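Local coordinates for protein telomerase reverse transcriptase (Takifugu rubripes, PDB 4LMO) that serves as the RNA-binding domain of the telomerase catalytic subunit, the reverse transcriptase that extends chromosome ends by copying an RNA template, at residues V133-Q136 with E137-G140; Q199-G202 with Q203-W207. All coordinates share one frame; numbering follows the deposited sequence.

Contact 1: residues V133-Q136 with E137-G140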
loop_
_atom_site.group_PDB
_atom_site.type_symbol
_atom_site.label_atom_id
_atom_site.label_comp_id
_atom_site.label_asym_id
_atom_site.label_seq_id
_atom_site.Cartn_x
_atom_site.Cartn_y
_atom_site.Cartn_z
ATOM N N VAL A 133 5.152 5.786 7.629
ATOM C CA VAL A 133 4.214 6.608 6.858
ATOM C C VAL A 133 2.940 6.985 7.631
ATOM O O VAL A 133 2.535 8.149 7.619
ATOM C CB VAL A 133 3.878 5.957 5.491
ATOM C CG1 VAL A 133 2.853 6.778 4.720
ATOM C CG2 VAL A 133 5.143 5.787 4.658
ATOM N N ILE A 134 2.321 6.016 8.302
ATOM C CA ILE A 134 1.030 6.253 8.958
ATOM C C ILE A 134 1.204 6.967 10.300
ATOM O O ILE A 134 1.797 6.403 11.224
ATOM C CB ILE A 134 0.218 4.947 9.154
ATOM C CG1 ILE A 134 0.180 4.099 7.868
ATOM C CG2 ILE A 134 -1.184 5.250 9.670
ATOM C CD1 ILE A 134 -0.303 4.810 6.617
ATOM N N PRO A 135 0.688 8.212 10.411
ATOM C CA PRO A 135 0.769 8.942 11.681
ATOM C C PRO A 135 0.099 8.155 12.805
ATOM O O PRO A 135 -0.985 7.601 12.610
ATOM C CB PRO A 135 0.002 10.237 11.395
ATOM C CG PRO A 135 0.069 10.400 9.913
ATOM C CD PRO A 135 0.005 9.004 9.371
ATOM N N GLN A 136 0.759 8.106 13.961
ATOM C CA GLN A 136 0.328 7.278 15.092
ATOM C C GLN A 136 -1.096 7.569 15.575
ATOM O O GLN A 136 -1.822 6.645 15.954
ATOM C CB GLN A 136 1.343 7.375 16.246
ATOM C CG GLN A 136 0.916 6.754 17.579
ATOM C CD GLN A 136 0.625 5.260 17.509
ATOM O OE1 GLN A 136 1.210 4.529 16.705
ATOM N NE2 GLN A 136 -0.281 4.797 18.365
ATOM N N GLU A 137 -1.500 8.838 15.548
ATOM C CA GLU A 137 -2.836 9.219 16.011
ATOM C C GLU A 137 -3.972 8.632 15.169
ATOM O O GLU A 137 -5.107 8.532 15.642
ATOM C CB GLU A 137 -2.982 10.741 16.174
ATOM C CG GLU A 137 -2.326 11.587 15.096
ATOM C CD GLU A 137 -0.938 12.083 15.478
ATOM O OE1 GLU A 137 -0.813 13.276 15.833
ATOM O OE2 GLU A 137 0.024 11.285 15.426
ATOM N N LEU A 138 -3.662 8.233 13.933
ATOM C CA LEU A 138 -4.638 7.587 13.055
ATOM C C LEU A 138 -4.990 6.169 13.497
ATOM O O LEU A 138 -6.107 5.701 13.255
ATOM C CB LEU A 138 -4.161 7.582 11.599
ATOM C CG LEU A 138 -4.366 8.841 10.752
ATOM C CD1 LEU A 138 -3.779 8.641 9.364
ATOM C CD2 LEU A 138 -5.836 9.224 10.646
ATOM N N TRP A 139 -4.037 5.492 14.137
ATOM C CA TRP A 139 -4.264 4.157 14.698
ATOM C C TRP A 139 -5.256 4.186 15.826
ATOM O O TRP A 139 -6.000 3.228 16.029
ATOM C CB TRP A 139 -2.957 3.529 15.175
ATOM C CG TRP A 139 -1.979 3.209 14.070
ATOM C CD1 TRP A 139 -0.716 3.761 13.869
ATOM C CD2 TRP A 139 -2.154 2.250 12.967
ATOM N NE1 TRP A 139 -0.118 3.225 12.758
ATOM C CE2 TRP A 139 -0.924 2.317 12.168
ATOM C CE3 TRP A 139 -3.165 1.377 12.577
ATOM C CZ2 TRP A 139 -0.738 1.535 11.037
ATOM C CZ3 TRP A 139 -2.966 0.592 11.434
ATOM C CH2 TRP A 139 -1.779 0.670 10.685
ATOM N N GLY A 140 -5.276 5.289 16.569
ATOM C CA GLY A 140 -6.183 5.448 17.704
ATOM C C GLY A 140 -5.553 5.016 19.015
ATOM O O GLY A 140 -5.659 5.718 20.021
#

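Contact 2: residues Q199-G202 with Q203-W207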
loop_
_atom_site.group_PDB
_atom_site.type_symbol
_atom_site.label_atom_id
_atom_site.label_comp_id
_atom_site.label_asym_id
_atom_site.label_seq_id
_atom_site.Cartn_x
_atom_site.Cartn_y
_atom_site.Cartn_z
ATOM N N GLN A 199 -18.125 2.863 10.192
ATOM C CA GLN A 199 -18.153 2.957 8.731
ATOM C C GLN A 199 -16.914 3.672 8.175
ATOM O O GLN A 199 -16.278 3.179 7.238
ATOM C CB GLN A 199 -19.438 3.668 8.289
ATOM C CG GLN A 199 -19.627 3.814 6.784
ATOM C CD GLN A 199 -20.912 4.544 6.434
ATOM O OE1 GLN A 199 -22.009 4.091 6.770
ATOM N NE2 GLN A 199 -20.784 5.679 5.752
ATOM N N ILE A 200 -16.577 4.823 8.760
ATOM C CA ILE A 200 -15.416 5.603 8.323
ATOM C C ILE A 200 -14.118 4.831 8.569
ATOM O O ILE A 200 -13.278 4.725 7.671
ATOM C CB ILE A 200 -15.347 6.993 9.004
ATOM C CG1 ILE A 200 -16.597 7.818 8.691
ATOM C CG2 ILE A 200 -14.116 7.759 8.543
ATOM C CD1 ILE A 200 -16.822 8.978 9.637
ATOM N N LEU A 201 -13.967 4.287 9.775
ATOM C CA LEU A 201 -12.776 3.521 10.133
ATOM C C LEU A 201 -12.624 2.268 9.272
ATOM O O LEU A 201 -11.505 1.871 8.937
ATOM C CB LEU A 201 -12.786 3.147 11.620
ATOM C CG LEU A 201 -11.548 2.423 12.171
ATOM C CD1 LEU A 201 -10.324 3.329 12.202
ATOM C CD2 LEU A 201 -11.829 1.863 13.553
ATOM N N GLY A 202 -13.752 1.651 8.924
ATOM C CA GLY A 202 -13.763 0.534 7.988
ATOM C C GLY A 202 -13.114 0.928 6.676
ATOM O O GLY A 202 -12.179 0.267 6.220
ATOM N N GLN A 203 -13.597 2.018 6.081
ATOM C CA GLN A 203 -13.042 2.543 4.831
ATOM C C GLN A 203 -11.529 2.736 4.898
ATOM O O GLN A 203 -10.813 2.376 3.965
ATOM C CB GLN A 203 -13.686 3.879 4.473
ATOM C CG GLN A 203 -15.062 3.794 3.838
ATOM C CD GLN A 203 -15.673 5.170 3.644
ATOM O OE1 GLN A 203 -15.924 5.893 4.611
ATOM N NE2 GLN A 203 -15.906 5.542 2.392
ATOM N N PHE A 204 -11.054 3.308 6.002
ATOM C CA PHE A 204 -9.636 3.613 6.164
ATOM C C PHE A 204 -8.801 2.346 6.344
ATOM O O PHE A 204 -7.816 2.145 5.633
ATOM C CB PHE A 204 -9.415 4.593 7.324
ATOM C CG PHE A 204 -7.969 4.763 7.712
ATOM C CD1 PHE A 204 -7.096 5.494 6.911
ATOM C CD2 PHE A 204 -7.484 4.198 8.885
ATOM C CE1 PHE A 204 -5.765 5.652 7.269
ATOM C CE2 PHE A 204 -6.155 4.351 9.249
ATOM C CZ PHE A 204 -5.293 5.080 8.441
ATOM N N LEU A 205 -9.195 1.501 7.293
ATOM C CA LEU A 205 -8.502 0.235 7.531
ATOM C C LEU A 205 -8.503 -0.661 6.290
ATOM O O LEU A 205 -7.492 -1.295 5.979
ATOM C CB LEU A 205 -9.101 -0.491 8.745
ATOM C CG LEU A 205 -8.390 -0.376 10.106
ATOM C CD1 LEU A 205 -7.868 1.021 10.408
ATOM C CD2 LEU A 205 -9.283 -0.861 11.240
ATOM N N ALA A 206 -9.627 -0.692 5.576
ATOM C CA ALA A 206 -9.742 -1.476 4.346
ATOM C C ALA A 206 -8.890 -0.893 3.225
ATOM O O ALA A 206 -8.278 -1.644 2.462
ATOM C CB ALA A 206 -11.194 -1.603 3.910
ATOM N N TRP A 207 -8.851 0.439 3.131
ATOM C CA TRP A 207 -7.966 1.126 2.181
ATOM C C TRP A 207 -6.533 0.826 2.491
ATOM O O TRP A 207 -5.724 0.618 1.588
ATOM C CB TRP A 207 -8.175 2.637 2.207
ATOM C CG TRP A 207 -7.168 3.383 1.357
ATOM C CD1 TRP A 207 -7.205 3.584 -0.021
ATOM C CD2 TRP A 207 -5.921 4.038 1.803
ATOM N NE1 TRP A 207 -6.109 4.296 -0.442
ATOM C CE2 TRP A 207 -5.300 4.599 0.599
ATOM C CE3 TRP A 207 -5.286 4.207 3.031
ATOM C CZ2 TRP A 207 -4.100 5.302 0.647
ATOM C CZ3 TRP A 207 -4.075 4.915 3.066
ATOM C CH2 TRP A 207 -3.499 5.448 1.902
#

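Contact 1: residues V133-Q136 with E137-G140
Pro135 and Leu138, and one residue further on Gln136 and Trp139, are joined by backbone bonds that wind the chain from Pro135 to Trp139 into a short helical turn, the helix itself being 136-139. The chain leaves the helix that ends at Val133, runs extended through Ile134 and Pro135, and then coils again. Leu138 N donates to Pro135 O at 3.1 Å, and Trp139 N reaches Gln136 O at the same length with a more bent N-H...O angle of 137°. Both donors stand well above the plane of the carbonyl they meet, away from its lone pairs. Gly140 ends the turn with a positive phi of 93°.

Ile134 lays its CG2 methyl over one face of the Trp139 indole, 3.6 Å above the plane and displaced toward the rim, an off-centre CH-pi contact. This branch lies anti to the backbone N, which brings it over the ring, while the other branch carries CD1 away from the turn. The amide of Gln136 also comes to the indole, its plane 38° from that of the ring, with OE1 3.5 Å from Trp139 CD1. Pro135 and Leu138 lie side by side, pointing the same way, and Pro135 CD touches Leu138 CD1 at 3.8 Å. Beyond the segments, Leu208 packs on both Ile134 and Trp139, and Leu138 O accepts a hydrogen bond from Trp180 NE1. Such i to i+3 bonding belongs to a single 3-10-like turn, here linking helices 119-133 and 142-158 of the mostly helical telomerase RNA-binding domain.

Contact 2: residues Q199-G202 with Q203-W207
Leu201 and Leu205 sit one turn apart on residues 199-207, an unbroken piece of alpha-helix in which the amides of Gln203, Phe204, Leu205 and Ala206 each donate to the carbonyl four residues earlier. These i to i+4 bonds belong to the long helix 191-220 of the telomerase RNA-binding domain. The bond from Leu205 N to Leu201 O, 2.9 Å long, is nearly straight at 170°.

The two leucines make the closer of the two apolar side-chain contacts, crossing at a slant, with Leu201 CD1 3.8 Å from Leu205 CD1. Leu201 starts out away from the following turn, but with CG anti to the backbone N (chi1 -176°) its end swings back to meet Leu205. The same CD1 methyl comes more loosely, at 4.5 Å, to CD2 of Phe204, whose ring leads off from the turn and meets Trp180 edge-to-face.

Gln203 turns its side chain back along the preceding turn. Its CB lies 3.3 Å from Ile200 O, and the chain beyond CG is extended; the amide nitrogen NE2 is held by Phe48 O of helix 40-48, which fixes the far end of the side chain against a neighbouring helix. At Ala206 the helix bond is short: N is 2.8 Å from Gly202 O, nearly in line with the C=O bond, and the Ala206 CB methyl rests 3.1 Å from that same oxygen.

In the fold
From the N terminus the chain passes helices 40-48 and 73-85 before helix 119-133 leads into contact 1, a small turn completed before helix 142-158 begins. Contact 2 comes later, within helix 191-220, so the two follow in series and neither nests in nor crosses the other. Their centres are about 13 Å apart, yet they touch: Phe204 CZ of contact 2 packs against Leu138 CD1 at 4.0 Å. Leu79 of helix 73-85 lies on Ile134 and Pro135, while Phe48 of helix 40-48 touches Ile200 and Phe204. Tyr148 of helix 142-158 meets the Trp139 ring and hydrogen-bonds Leu205 O, joining both contacts to that helix.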